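Local coordinates for protein CptN Toxin (Eubacterium rectale DSM 17629, PDB 4RMO) that probably acts as the toxic endoribonuclease of a type III toxin-antitoxin system linked to bacteriophage resistance, held in complex with its pseudoknotted RNA antitoxin, at residues A[36-39]-A[40-43]. Numbering follows the deposited sequence.
Sequences FEDS and NYNG
OD2 of D38 gathers two successive backbone amides of the loop that joins strand 32-37 to the antiparallel strand 44-51. The amide N of Y41 lies 3.1 Å from D38 OD2 and approaches on the anti lone pair, the one turned away from OD1, with an N-H...O angle of 151°. The amide N of N40, also 3.1 Å from D38 OD2, makes a weaker and more bent bond at 131°. With its CG anti to the backbone N, D38 brings the carboxylate forward to these amides; the bond to N40 N, though weak, closes an Asx turn, and that to Y41 N reaches one residue further. Y150 OH, from helix 146-153, also bonds OD2, while W46 NE1 hydrogen-bonds to OD1, so this buried carboxylate is gripped at both oxygens and ties the loop to the neighbouring strand and to the C-terminal helix.

Nearer the strands, the extended side chain of E37 reaches across the mouth of the hairpin. E37 OE2 accepts the N-H of G43, 3.0 Å from G43 N, in a nearly straight bond, again through the anti lone pair. E37 OE2 also lies 3.3 Å from N42 CA, and the side-chain amide of N42 is turned 78° from the E37 carboxylate. A water lies 2.9 Å from D38 O and 3.0 Å from N42 OD1, the latter link weak, and may join the two.

Two acidic side chains thus bind main-chain N-H groups of one short connection near the bound RNA. Three N-H groups and the Y150 hydroxyl meet the D38 carboxylate, which probably helps keep it ionised despite its burial.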
ATOM      1  N   PHE A  36       1.408   6.483  19.589  1.00 30.98           N
ATOM      2  CA  PHE A  36       2.815   6.131  19.416  1.00 36.59           C
ATOM      3  C   PHE A  36       3.650   6.622  20.562  1.00 38.03           C
ATOM      4  O   PHE A  36       3.275   7.529  21.259  1.00 38.04           O
ATOM      5  CB  PHE A  36       3.410   6.694  18.112  1.00 36.20           C
ATOM      6  CG  PHE A  36       3.025   8.120  17.827  1.00 37.03           C
ATOM      7  CD1 PHE A  36       3.563   9.173  18.549  1.00 40.00           C
ATOM      8  CD2 PHE A  36       2.211   8.411  16.784  1.00 37.15           C
ATOM      9  CE1 PHE A  36       3.242  10.490  18.258  1.00 41.03           C
ATOM     10  CE2 PHE A  36       1.847   9.721  16.502  1.00 40.86           C
ATOM     11  CZ  PHE A  36       2.365  10.771  17.244  1.00 38.69           C
ATOM     12  N   GLU A  37       4.790   5.985  20.756  1.00 41.51           N
ATOM     13  CA  GLU A  37       5.756   6.404  21.753  1.00 38.94           C
ATOM     14  C   GLU A  37       6.437   7.669  21.279  1.00 38.32           C
ATOM     15  O   GLU A  37       6.596   7.892  20.086  1.00 41.63           O
ATOM     16  CB  GLU A  37       6.792   5.296  21.980  1.00 45.17           C
ATOM     17  CG  GLU A  37       7.709   5.578  23.169  1.00 50.79           C
ATOM     18  CD  GLU A  37       8.430   4.350  23.689  1.00 50.48           C
ATOM     19  OE1 GLU A  37       8.416   3.306  22.998  1.00 52.88           O
ATOM     20  OE2 GLU A  37       8.975   4.435  24.814  1.00 62.57           O
ATOM     21  N   ASP A  38       6.812   8.529  22.208  1.00 38.12           N
ATOM     22  CA  ASP A  38       7.565   9.736  21.859  1.00 38.35           C
ATOM     23  C   ASP A  38       8.949   9.350  21.304  1.00 39.79           C
ATOM     24  O   ASP A  38       9.595   8.456  21.856  1.00 37.16           O
ATOM     25  CB  ASP A  38       7.726  10.597  23.090  1.00 39.30           C
ATOM     26  CG  ASP A  38       8.307  11.942  22.775  1.00 39.21           C
ATOM     27  OD1 ASP A  38       7.583  12.789  22.202  1.00 46.46           O
ATOM     28  OD2 ASP A  38       9.455  12.189  23.190  1.00 43.13           O
ATOM     29  N   SER A  39       9.404  10.041  20.256  1.00 43.24           N
ATOM     30  CA  SER A  39      10.747   9.794  19.653  1.00 48.79           C
ATOM     31  C   SER A  39      11.919  10.161  20.554  1.00 50.07           C
ATOM     32  O   SER A  39      12.954   9.501  20.512  1.00 53.49           O
ATOM     33  CB  SER A  39      10.934  10.606  18.374  1.00 46.14           C
ATOM     34  OG  SER A  39       9.775  10.634  17.605  1.00 59.15           O
ATOM     35  N   ASN A  40      11.767  11.242  21.327  1.00 54.75           N
ATOM     36  CA  ASN A  40      12.865  11.810  22.131  1.00 55.65           C
ATOM     37  C   ASN A  40      13.056  11.202  23.520  1.00 54.61           C
ATOM     38  O   ASN A  40      14.185  11.084  23.972  1.00 57.13           O
ATOM     39  CB  ASN A  40      12.725  13.322  22.244  1.00 56.11           C
ATOM     40  CG  ASN A  40      12.609  14.008  20.884  1.00 65.09           C
ATOM     41  OD1 ASN A  40      11.743  14.852  20.678  1.00 69.27           O
ATOM     42  ND2 ASN A  40      13.458  13.618  19.934  1.00 73.73           N
ATOM     43  N   TYR A  41      11.981  10.780  24.183  1.00 55.84           N
ATOM     44  CA  TYR A  41      12.082  10.122  25.504  1.00 51.21           C
ATOM     45  C   TYR A  41      11.282   8.860  25.579  1.00 49.83           C
ATOM     46  O   TYR A  41      10.056   8.867  25.368  1.00 51.31           O
ATOM     47  CB  TYR A  41      11.592  11.043  26.626  1.00 58.57           C
ATOM     48  CG  TYR A  41      12.459  12.241  26.835  1.00 67.48           C
ATOM     49  CD1 TYR A  41      12.291  13.380  26.066  1.00 72.27           C
ATOM     50  CD2 TYR A  41      13.483  12.227  27.808  1.00 74.43           C
ATOM     51  CE1 TYR A  41      13.116  14.485  26.246  1.00 80.51           C
ATOM     52  CE2 TYR A  41      14.314  13.319  27.997  1.00 79.48           C
ATOM     53  CZ  TYR A  41      14.130  14.444  27.214  1.00 85.47           C
ATOM     54  OH  TYR A  41      14.969  15.517  27.397  1.00 96.16           O
ATOM     55  N   ASN A  42      11.964   7.755  25.849  1.00 53.40           N
ATOM     56  CA  ASN A  42      11.287   6.486  26.087  1.00 55.03           C
ATOM     57  C   ASN A  42      10.461   6.624  27.361  1.00 47.55           C
ATOM     58  O   ASN A  42      10.837   7.348  28.282  1.00 52.77           O
ATOM     59  CB  ASN A  42      12.294   5.317  26.207  1.00 69.52           C
ATOM     60  CG  ASN A  42      12.999   4.980  24.883  1.00 75.41           C
ATOM     61  OD1 ASN A  42      12.392   4.414  23.982  1.00 80.93           O
ATOM     62  ND2 ASN A  42      14.289   5.290  24.783  1.00 75.01           N
ATOM     63  N   GLY A  43       9.315   5.964  27.402  1.00 48.32           N
ATOM     64  CA  GLY A  43       8.432   6.039  28.571  1.00 45.92           C
ATOM     65  C   GLY A  43       7.481   7.223  28.537  1.00 38.69           C
ATOM     66  O   GLY A  43       6.719   7.419  29.486  1.00 42.71           O
TER
HETATM   67  O   HOH W   1      12.053   6.964  22.414  1.00 51.35           O